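Local coordinates for protein glucosamine kinase (Streptacidiphilus jiangxiensis, PDB 6HWJ) that phosphorylates D-glucosamine to D-glucosamine 6-phosphate with ATP and magnesium, and glucose to a lesser extent, at residues Gln150-Leu155 and Ala232-Arg236; Ala191-Trp197 and His302-Arg308; Val297-Phe301 and Val315-Asn321. All blocks are in the same frame, centred on the assembly; numbering follows the deposited sequence. Where two conformers were deposited one is given.

Contact 1 of 3, residues Gln150-Leu155 and Ala232-Arg236; sequences QRIAAL and ALAAR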
loop_
_atom_site.group_PDB
_atom_site.type_symbol
_atom_site.label_atom_id
_atom_site.label_comp_id
_atom_site.label_asym_id
_atom_site.label_seq_id
_atom_site.Cartn_x
_atom_site.Cartn_y
_atom_site.Cartn_z
ATOM N N GLN A 150 0.384 -8.061 -8.880
ATOM C CA GLN A 150 0.389 -9.439 -8.389
ATOM C C GLN A 150 -0.509 -9.587 -7.166
ATOM O O GLN A 150 -1.161 -10.615 -6.991
ATOM C CB GLN A 150 1.811 -9.884 -8.064
ATOM C CG GLN A 150 2.684 -10.104 -9.291
ATOM C CD GLN A 150 2.994 -8.819 -10.037
ATOM O OE1 GLN A 150 3.323 -7.799 -9.430
ATOM N NE2 GLN A 150 2.883 -8.861 -11.365
ATOM N N ARG A 151 -0.540 -8.572 -6.301
ATOM C CA ARG A 151 -1.409 -8.628 -5.129
ATOM C C ARG A 151 -2.880 -8.613 -5.530
ATOM O O ARG A 151 -3.665 -9.458 -5.079
ATOM C CB ARG A 151 -1.106 -7.452 -4.195
ATOM C CG ARG A 151 0.337 -7.426 -3.683
ATOM C CD ARG A 151 0.659 -8.540 -2.724
ATOM N NE ARG A 151 2.084 -8.526 -2.381
ATOM C CZ ARG A 151 3.057 -8.998 -3.162
ATOM N NH1 ARG A 151 2.783 -9.552 -4.323
ATOM N NH2 ARG A 151 4.308 -8.918 -2.775
ATOM N N ILE A 152 -3.273 -7.658 -6.381
ATOM C CA ILE A 152 -4.675 -7.533 -6.759
ATOM C C ILE A 152 -5.151 -8.781 -7.486
ATOM O O ILE A 152 -6.231 -9.313 -7.202
ATOM C CB ILE A 152 -4.887 -6.258 -7.607
ATOM C CG1 ILE A 152 -4.661 -5.016 -6.735
ATOM C CG2 ILE A 152 -6.305 -6.243 -8.177
ATOM C CD1 ILE A 152 -4.557 -3.707 -7.498
ATOM N N ALA A 153 -4.348 -9.271 -8.443
ATOM C CA ALA A 153 -4.730 -10.482 -9.168
ATOM C C ALA A 153 -4.853 -11.685 -8.237
ATOM O O ALA A 153 -5.813 -12.465 -8.332
ATOM C CB ALA A 153 -3.718 -10.766 -10.284
ATOM N N ALA A 154 -3.902 -11.855 -7.319
ATOM C CA ALA A 154 -3.984 -12.976 -6.393
ATOM C C ALA A 154 -5.246 -12.896 -5.547
ATOM O O ALA A 154 -5.914 -13.913 -5.304
ATOM C CB ALA A 154 -2.736 -13.013 -5.494
ATOM N N LEU A 155 -5.585 -11.700 -5.074
ATOM C CA LEU A 155 -6.787 -11.532 -4.266
ATOM C C LEU A 155 -8.047 -11.865 -5.070
ATOM O O LEU A 155 -8.909 -12.626 -4.613
ATOM C CB LEU A 155 -6.842 -10.090 -3.735
ATOM C CG LEU A 155 -5.734 -9.775 -2.720
ATOM C CD1 LEU A 155 -5.615 -8.277 -2.474
ATOM C CD2 LEU A 155 -6.016 -10.507 -1.424
ATOM N N ALA A 232 -5.773 -15.630 0.715
ATOM C CA ALA A 232 -5.744 -15.547 -0.735
ATOM C C ALA A 232 -4.329 -15.310 -1.244
ATOM O O ALA A 232 -3.910 -15.926 -2.228
ATOM C CB ALA A 232 -6.664 -14.414 -1.230
ATOM N N LEU A 233 -3.591 -14.393 -0.612
ATOM C CA LEU A 233 -2.227 -14.118 -1.045
ATOM C C LEU A 233 -1.346 -15.342 -0.857
ATOM O O LEU A 233 -0.478 -15.635 -1.692
ATOM C CB LEU A 233 -1.671 -12.918 -0.277
ATOM C CG LEU A 233 -2.390 -11.591 -0.470
ATOM C CD1 LEU A 233 -1.820 -10.547 0.455
ATOM C CD2 LEU A 233 -2.356 -11.090 -1.924
ATOM N N ALA A 234 -1.560 -16.087 0.223
ATOM C CA ALA A 234 -0.714 -17.236 0.513
ATOM C C ALA A 234 -0.894 -18.352 -0.507
ATOM O O ALA A 234 -0.042 -19.246 -0.584
ATOM C CB ALA A 234 -1.001 -17.775 1.919
ATOM N N ALA A 235 -1.969 -18.321 -1.296
ATOM C CA ALA A 235 -2.159 -19.325 -2.336
ATOM C C ALA A 235 -1.083 -19.259 -3.414
ATOM O O ALA A 235 -0.862 -20.250 -4.117
ATOM C CB ALA A 235 -3.539 -19.158 -2.976
ATOM N N ARG A 236 -0.401 -18.123 -3.559
ATOM C CA ARG A 236 0.729 -18.028 -4.472
ATOM C C ARG A 236 1.973 -18.716 -3.923
ATOM O O ARG A 236 2.977 -18.825 -4.639
ATOM C CB ARG A 236 1.052 -16.567 -4.779
ATOM C CG ARG A 236 0.009 -15.878 -5.664
ATOM C CD ARG A 236 0.570 -14.642 -6.362
ATOM N NE ARG A 236 1.646 -14.970 -7.296
ATOM C CZ ARG A 236 2.948 -14.833 -7.035
ATOM N NH1 ARG A 236 3.361 -14.365 -5.863
ATOM N NH2 ARG A 236 3.840 -15.168 -7.955
HETATM O O HOH W 1 -5.027 -16.134 -4.780
#
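Leu233 reaches from the last turns of helix 212-234 toward helix 148-157 and inserts its tip beside Leu155. Its CB makes no contact across, but the first torsion, with CG anti to the carbonyl carbon (chi1 -62°), directs CG and CD2 to the Leu155 side, and CG comes 3.9 Å from Leu155 CD2. The branch then divides the work. Leu233 CD2 lies 3.7 Å from Leu155 CG, 4.1 Å from Ala154 CB and, one turn earlier on helix 148-157, 4.0 Å from Arg151 CD, whose chain it crosses at about a right angle. Leu233 CD1 turns to Val297 instead.

Small residues let the backbones draw near: Ala232 CB touches Leu155 CD2 at 4.0 Å. Farther along the chain, the poorly ordered Arg236 lays its aliphatic part over Ala154, with CD 3.8 Å from Ala154 CB. No direct hydrogen bond joins the segments. The polar ends find partners beyond them, the Arg236 guanidinium in a salt bridge with Asp296 and Arg151 NE at the carbonyl of Val297.

The contact thus ties helix 148-157 to the end of helix 212-234; Ile152 and Ala153 of the former pack on strand 166-172, while Arg151 and Leu155 rest against Phe318.

Contact 2 of 3, residues Ala191-Trp197 and His302-Arg308; sequences ALDGWDW and HVGQILR. With MG (magnesium ion), chain C.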
loop_
_atom_site.group_PDB
_atom_site.type_symbol
_atom_site.label_atom_id
_atom_site.label_comp_id
_atom_site.label_asym_id
_atom_site.label_seq_id
_atom_site.Cartn_x
_atom_site.Cartn_y
_atom_site.Cartn_z
ATOM N N ALA A 191 -16.623 6.985 -0.078
ATOM C CA ALA A 191 -15.834 6.128 0.798
ATOM C C ALA A 191 -14.737 6.935 1.486
ATOM O O ALA A 191 -13.969 7.645 0.831
ATOM C CB ALA A 191 -15.221 4.965 0.009
ATOM N N LEU A 192 -14.654 6.801 2.796
ATOM C CA LEU A 192 -13.617 7.428 3.602
ATOM C C LEU A 192 -12.635 6.374 4.092
ATOM O O LEU A 192 -12.962 5.187 4.199
ATOM C CB LEU A 192 -14.234 8.146 4.815
ATOM C CG LEU A 192 -15.240 9.249 4.487
ATOM C CD1 LEU A 192 -15.984 9.693 5.741
ATOM C CD2 LEU A 192 -14.534 10.427 3.829
ATOM N N ASP A 193 -11.428 6.817 4.417
ATOM C CA ASP A 193 -10.440 5.876 4.954
ATOM C C ASP A 193 -10.484 5.902 6.478
ATOM O O ASP A 193 -11.104 6.773 7.094
ATOM C CB ASP A 193 -9.030 6.174 4.416
ATOM C CG ASP A 193 -8.409 7.439 4.990
ATOM O OD1 ASP A 193 -8.274 7.569 6.220
ATOM O OD2 ASP A 193 -8.027 8.305 4.187
ATOM N N GLY A 194 -9.814 4.918 7.076
ATOM C CA GLY A 194 -9.935 4.660 8.493
ATOM C C GLY A 194 -9.471 5.798 9.371
ATOM O O GLY A 194 -9.933 5.933 10.506
ATOM N N TRP A 195 -8.551 6.623 8.885
ATOM C CA TRP A 195 -8.165 7.779 9.704
ATOM C C TRP A 195 -9.307 8.775 9.829
ATOM O O TRP A 195 -9.229 9.683 10.663
ATOM C CB TRP A 195 -6.895 8.423 9.137
ATOM C CG TRP A 195 -5.676 7.668 9.595
ATOM C CD1 TRP A 195 -4.792 6.966 8.819
ATOM C CD2 TRP A 195 -5.232 7.520 10.949
ATOM N NE1 TRP A 195 -3.809 6.400 9.615
ATOM C CE2 TRP A 195 -4.061 6.725 10.925
ATOM C CE3 TRP A 195 -5.698 7.995 12.178
ATOM C CZ2 TRP A 195 -3.368 6.392 12.080
ATOM C CZ3 TRP A 195 -4.999 7.658 13.331
ATOM C CH2 TRP A 195 -3.854 6.864 13.269
ATOM N N ASP A 196 -10.360 8.621 9.018
ATOM C CA ASP A 196 -11.623 9.310 9.242
ATOM C C ASP A 196 -12.601 8.440 10.044
ATOM O O ASP A 196 -13.025 8.832 11.131
ATOM C CB ASP A 196 -12.251 9.732 7.912
ATOM C CG ASP A 196 -11.470 10.836 7.229
ATOM O OD1 ASP A 196 -11.132 11.827 7.909
ATOM O OD2 ASP A 196 -11.180 10.708 6.022
ATOM N N TRP A 197 -12.950 7.255 9.523
ATOM C CA TRP A 197 -14.079 6.525 10.096
ATOM C C TRP A 197 -13.739 5.835 11.404
ATOM O O TRP A 197 -14.610 5.736 12.267
ATOM C CB TRP A 197 -14.657 5.493 9.116
ATOM C CG TRP A 197 -13.761 4.384 8.631
ATOM C CD1 TRP A 197 -13.180 4.287 7.395
ATOM C CD2 TRP A 197 -13.389 3.191 9.335
ATOM N NE1 TRP A 197 -12.449 3.121 7.305
ATOM C CE2 TRP A 197 -12.562 2.438 8.487
ATOM C CE3 TRP A 197 -13.656 2.701 10.616
ATOM C CZ2 TRP A 197 -12.009 1.215 8.875
ATOM C CZ3 TRP A 197 -13.097 1.500 10.994
ATOM C CH2 TRP A 197 -12.281 0.777 10.125
ATOM N N HIS A 302 -2.499 -0.495 7.461
ATOM C CA HIS A 302 -2.950 0.308 8.594
ATOM C C HIS A 302 -4.338 0.827 8.249
ATOM O O HIS A 302 -4.825 0.646 7.124
ATOM C CB HIS A 302 -1.966 1.443 8.902
ATOM C CG HIS A 302 -1.726 2.369 7.753
ATOM N ND1 HIS A 302 -2.599 3.371 7.415
ATOM C CD2 HIS A 302 -0.699 2.452 6.869
ATOM C CE1 HIS A 302 -2.126 4.035 6.369
ATOM N NE2 HIS A 302 -0.974 3.492 6.015
ATOM N N VAL A 303 -4.977 1.484 9.222
ATOM C CA VAL A 303 -6.391 1.832 9.042
ATOM C C VAL A 303 -6.572 2.813 7.904
ATOM O O VAL A 303 -7.654 2.911 7.332
ATOM C CB VAL A 303 -7.017 2.407 10.337
ATOM C CG1 VAL A 303 -6.890 1.428 11.468
ATOM C CG2 VAL A 303 -6.397 3.765 10.676
ATOM N N GLY A 304 -5.540 3.599 7.586
ATOM C CA GLY A 304 -5.630 4.518 6.458
ATOM C C GLY A 304 -5.739 3.840 5.113
ATOM O O GLY A 304 -6.032 4.523 4.130
ATOM N N GLN A 305 -5.476 2.534 5.040
ATOM C CA GLN A 305 -5.573 1.785 3.797
ATOM C C GLN A 305 -6.921 1.082 3.673
ATOM O O GLN A 305 -7.116 0.296 2.744
ATOM C CB GLN A 305 -4.464 0.742 3.696
ATOM C CG GLN A 305 -3.056 1.241 4.031
ATOM C CD GLN A 305 -2.503 2.187 2.992
ATOM O OE1 GLN A 305 -3.245 2.948 2.352
ATOM N NE2 GLN A 305 -1.175 2.142 2.799
ATOM N N ILE A 306 -7.836 1.312 4.614
ATOM C CA ILE A 306 -9.143 0.648 4.611
ATOM C C ILE A 306 -10.218 1.695 4.376
ATOM O O ILE A 306 -10.422 2.591 5.210
ATOM C CB ILE A 306 -9.412 -0.116 5.920
ATOM C CG1 ILE A 306 -8.244 -1.054 6.265
ATOM C CG2 ILE A 306 -10.726 -0.899 5.788
ATOM C CD1 ILE A 306 -8.061 -2.232 5.319
ATOM N N LEU A 307 -10.922 1.566 3.257
ATOM C CA LEU A 307 -12.096 2.371 2.981
ATOM C C LEU A 307 -13.335 1.692 3.560
ATOM O O LEU A 307 -13.441 0.464 3.536
ATOM C CB LEU A 307 -12.260 2.561 1.482
ATOM C CG LEU A 307 -11.006 3.079 0.769
ATOM C CD1 LEU A 307 -11.233 3.107 -0.740
ATOM C CD2 LEU A 307 -10.609 4.443 1.274
ATOM N N ARG A 308 -14.267 2.498 4.087
ATOM C CA ARG A 308 -15.526 1.986 4.609
ATOM C C ARG A 308 -16.679 2.840 4.110
ATOM O O ARG A 308 -16.617 4.069 4.189
ATOM C CB ARG A 308 -15.533 1.959 6.146
ATOM C CG ARG A 308 -16.710 1.206 6.704
ATOM C CD ARG A 308 -16.681 1.110 8.203
ATOM N NE ARG A 308 -17.106 2.336 8.860
ATOM C CZ ARG A 308 -17.155 2.492 10.181
ATOM N NH1 ARG A 308 -17.546 3.639 10.695
ATOM N NH2 ARG A 308 -16.822 1.489 10.983
HETATM MG MG MG C . -2.614 4.640 1.317
HETATM O O HOH W 2 -3.873 5.748 2.758
HETATM O O HOH W 3 -4.383 4.589 0.299
HETATM O O HOH W 4 -2.595 6.553 0.290
#
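Leu192 and Asp193 pair antiparallel with Arg308 and Leu307, making the edge of a small three-stranded sheet just where helix 194-207 begins, beside the turn that carries a magnesium ligand. Leu192 and Arg308 form the hydrogen-bonded pair, Arg308 N donating to Leu192 O (3.0 Å); Asp193 and Leu307 are the non-hydrogen-bonded pair, with Asp193 CB against Leu307 CD2.

Asp193 is also the N-cap of the helix: its OD1 takes a weak bond from Trp195 N (2.8 Å), while Asp196 N and Trp197 N approach its carbonyl oxygen from opposite faces. Gly194 gives a further weak bond to Val303 O and lies so close to it that a side chain has no place there.

Trp197 bridges the helix start and the strand. Its CG sits between backbone N and carbonyl carbon (chi1 61°), which turns the indole back to the strand, and NE1 donates to Ile306 O (3.0 Å, 161° at the hydrogen) from above the carbonyl plane. Gly194 CA lies over one face of the ring. On the opposite face Arg308 CB sits 3.6 Å from the centroid of the five-membered ring, and a bend at chi3 lays the guanidinium along the CE3 rim of the indole, NH2 3.4 Å from Trp197 CE3 and the planes 24° apart; that group is anchored by Asp201 and Tyr313. Trp195 meets Val303 CG2 over a face, 3.8 Å from its five-membered ring centroid.

Gln305 binds magnesium through OE1 at 2.1 Å, while its NE2 donates to Asp300 O, which fixes the amide's orientation. The backbone and indole bonds thus place Asp193, inferred to bind ATP, next to the turn that bears the metal ligand.

Contact 3 of 3, residues Val297-Phe301 and Val315-Asn321; sequences VHGDF and VVDFDGN. With MG (magnesium ion), chain F; MG (magnesium ion), chain C.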
loop_
_atom_site.group_PDB
_atom_site.type_symbol
_atom_site.label_atom_id
_atom_site.label_comp_id
_atom_site.label_asym_id
_atom_site.label_seq_id
_atom_site.Cartn_x
_atom_site.Cartn_y
_atom_site.Cartn_z
ATOM N N VAL A 297 2.446 -10.096 1.011
ATOM C CA VAL A 297 1.714 -9.359 2.026
ATOM C C VAL A 297 1.259 -8.020 1.438
ATOM O O VAL A 297 1.653 -7.632 0.344
ATOM C CB VAL A 297 2.537 -9.125 3.312
ATOM C CG1 VAL A 297 2.877 -10.447 3.995
ATOM C CG2 VAL A 297 3.803 -8.329 3.023
ATOM N N HIS A 298 0.405 -7.325 2.189
ATOM C CA HIS A 298 0.068 -5.944 1.853
ATOM C C HIS A 298 1.297 -5.052 1.985
ATOM O O HIS A 298 1.661 -4.325 1.048
ATOM C CB HIS A 298 -1.070 -5.430 2.756
ATOM C CG HIS A 298 -1.521 -4.042 2.426
ATOM N ND1 HIS A 298 -0.781 -2.919 2.747
ATOM C CD2 HIS A 298 -2.633 -3.591 1.773
ATOM C CE1 HIS A 298 -1.414 -1.838 2.309
ATOM N NE2 HIS A 298 -2.539 -2.216 1.714
ATOM N N GLY A 299 1.939 -5.074 3.155
ATOM C CA GLY A 299 3.243 -4.463 3.327
ATOM C C GLY A 299 3.229 -3.021 3.785
ATOM O O GLY A 299 4.296 -2.482 4.101
ATOM N N ASP A 300 2.068 -2.388 3.830
ATOM C CA ASP A 300 1.954 -1.013 4.324
ATOM C C ASP A 300 0.564 -0.877 4.935
ATOM O O ASP A 300 -0.225 0.000 4.571
ATOM C CB ASP A 300 2.208 -0.008 3.203
ATOM C CG ASP A 300 2.230 1.431 3.698
ATOM O OD1 ASP A 300 2.581 1.656 4.867
ATOM O OD2 ASP A 300 1.879 2.326 2.901
ATOM N N PHE A 301 0.250 -1.784 5.857
ATOM C CA PHE A 301 -1.122 -2.082 6.263
ATOM C C PHE A 301 -1.450 -1.312 7.526
ATOM O O PHE A 301 -0.764 -1.463 8.546
ATOM C CB PHE A 301 -1.262 -3.596 6.463
ATOM C CG PHE A 301 -2.678 -4.093 6.477
ATOM C CD1 PHE A 301 -3.532 -3.853 5.415
ATOM C CD2 PHE A 301 -3.137 -4.843 7.535
ATOM C CE1 PHE A 301 -4.821 -4.325 5.434
ATOM C CE2 PHE A 301 -4.440 -5.314 7.552
ATOM C CZ PHE A 301 -5.275 -5.056 6.489
ATOM N N VAL A 315 -9.869 -2.705 1.141
ATOM C CA VAL A 315 -8.450 -2.405 1.334
ATOM C C VAL A 315 -7.876 -1.910 0.014
ATOM O O VAL A 315 -8.259 -2.379 -1.076
ATOM C CB VAL A 315 -7.688 -3.624 1.877
ATOM C CG1 VAL A 315 -7.860 -4.825 0.982
ATOM C CG2 VAL A 315 -6.171 -3.274 2.018
ATOM N N VAL A 316 -6.984 -0.919 0.096
ATOM C CA VAL A 316 -6.328 -0.363 -1.083
ATOM C C VAL A 316 -4.836 -0.215 -0.804
ATOM O O VAL A 316 -4.369 -0.493 0.300
ATOM C CB VAL A 316 -6.928 0.991 -1.491
ATOM C CG1 VAL A 316 -8.392 0.845 -1.822
ATOM C CG2 VAL A 316 -6.762 1.992 -0.366
ATOM N N ASP A 317 -4.091 0.212 -1.837
ATOM C CA ASP A 317 -2.680 0.623 -1.712
ATOM C C ASP A 317 -1.758 -0.581 -1.529
ATOM O O ASP A 317 -1.271 -0.837 -0.426
ATOM C CB ASP A 317 -2.548 1.601 -0.538
ATOM C CG ASP A 317 -1.272 2.451 -0.615
ATOM O OD1 ASP A 317 -0.328 2.058 -1.325
ATOM O OD2 ASP A 317 -1.236 3.518 0.053
ATOM N N PHE A 318 -1.484 -1.303 -2.619
ATOM C CA PHE A 318 -0.681 -2.515 -2.590
ATOM C C PHE A 318 0.724 -2.344 -3.182
ATOM O O PHE A 318 1.334 -3.335 -3.611
ATOM C CB PHE A 318 -1.421 -3.623 -3.328
ATOM C CG PHE A 318 -2.543 -4.237 -2.522
ATOM C CD1 PHE A 318 -2.272 -5.192 -1.568
ATOM C CD2 PHE A 318 -3.853 -3.841 -2.721
ATOM C CE1 PHE A 318 -3.290 -5.757 -0.822
ATOM C CE2 PHE A 318 -4.872 -4.399 -1.978
ATOM C CZ PHE A 318 -4.589 -5.357 -1.033
ATOM N N ASP A 319 1.250 -1.116 -3.186
ATOM C CA ASP A 319 2.571 -0.850 -3.747
ATOM C C ASP A 319 3.711 -1.307 -2.846
ATOM O O ASP A 319 4.857 -1.365 -3.305
ATOM C CB ASP A 319 2.745 0.651 -4.004
ATOM C CG ASP A 319 1.937 1.136 -5.175
ATOM O OD1 ASP A 319 1.662 0.328 -6.085
ATOM O OD2 ASP A 319 1.578 2.331 -5.187
ATOM N N GLY A 320 3.435 -1.605 -1.582
ATOM C CA GLY A 320 4.463 -2.025 -0.649
ATOM C C GLY A 320 4.904 -0.925 0.303
ATOM O O GLY A 320 4.461 0.222 0.251
ATOM N N ASN A 321 5.829 -1.303 1.183
ATOM C CA ASN A 321 6.311 -0.401 2.232
ATOM C C ASN A 321 7.181 0.694 1.634
ATOM O O ASN A 321 8.252 0.392 1.087
ATOM C CB ASN A 321 7.089 -1.203 3.267
ATOM C CG ASN A 321 7.548 -0.356 4.431
ATOM O OD1 ASN A 321 7.261 0.834 4.498
ATOM N ND2 ASN A 321 8.263 -0.978 5.367
HETATM MG MG MG F . 1.513 3.199 -1.668
HETATM MG MG MG C . -2.614 4.640 1.317
HETATM O O HOH W 5 1.221 -1.745 0.133
HETATM O O HOH W 6 2.355 -5.163 -1.547
HETATM O O HOH W 7 1.983 1.856 0.005
HETATM O O HOH W 8 1.109 4.427 0.028
HETATM O O HOH W 2 -3.873 5.748 2.758
HETATM O O HOH W 3 -4.383 4.589 0.299
HETATM O O HOH W 4 -2.595 6.553 0.290
HETATM O O HOH W 9 3.235 3.818 -0.894
#
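His298 and Val316 are joined by the one direct hydrogen bond between the segments, NE2 donating to Val316 O (2.9 Å, 173° at the hydrogen) in the imidazole plane. At the other nitrogen, ND1 accepts from Asp300 N, again in plane, so two bonds fix the ring's rotation. CG anti to the backbone N (chi1 -177°) carries the ring across to the second segment.

Apolar contacts flank it. His298 CD2 lies over the face of Phe318, 3.4 Å from CE1, with the ring planes oblique, and Val315 CG2 touches both His298 CD2 (3.6 Å) and, at its edge, the Phe301 ring.

Waters and metals add further links. One water links His298 O, Asp317 O and Gly320 N. Asp317 bridges two magnesium ions, OD1 at 2.2 Å from one and OD2 at 2.2 Å from the other, which it shares with Gln305. A water on the first ion donates to Asp300 OD2 (2.9 Å) and Gly320 O, placing the glucosamine-binding Asp300 in that ion's second shell.

Both loops follow strands, 293-295 and 312-315; Phe318 packs on helix 148-157, Phe301 on helices 212-234 and 335-356, and Asp338 of the latter accepts from His298 N and Gly299 N.

Overall arrangement
Contact 3 lies nearest the centre of the chain and touches both others, whereas contacts 1 and 2 are about 22 Å apart between centres and do not meet. Contact 1 is largely buried and mostly apolar, its two arginines paired outside the segments; contact 2 is partly buried and mixes strand pairing, a helix cap and indole packing; contact 3 combines a histidine hydrogen bond and ring packing with water and magnesium bridges. Contact 1 meets contact 3 by one side-chain hydrogen bond and by packing on an aromatic ring. Contacts 2 and 3 share one magnesium ion, and a probable backbone hydrogen bond from Val316 N to Gln305 O joins them just past the ends of the paired strands. Helices 194-207 and 212-234 are consecutive.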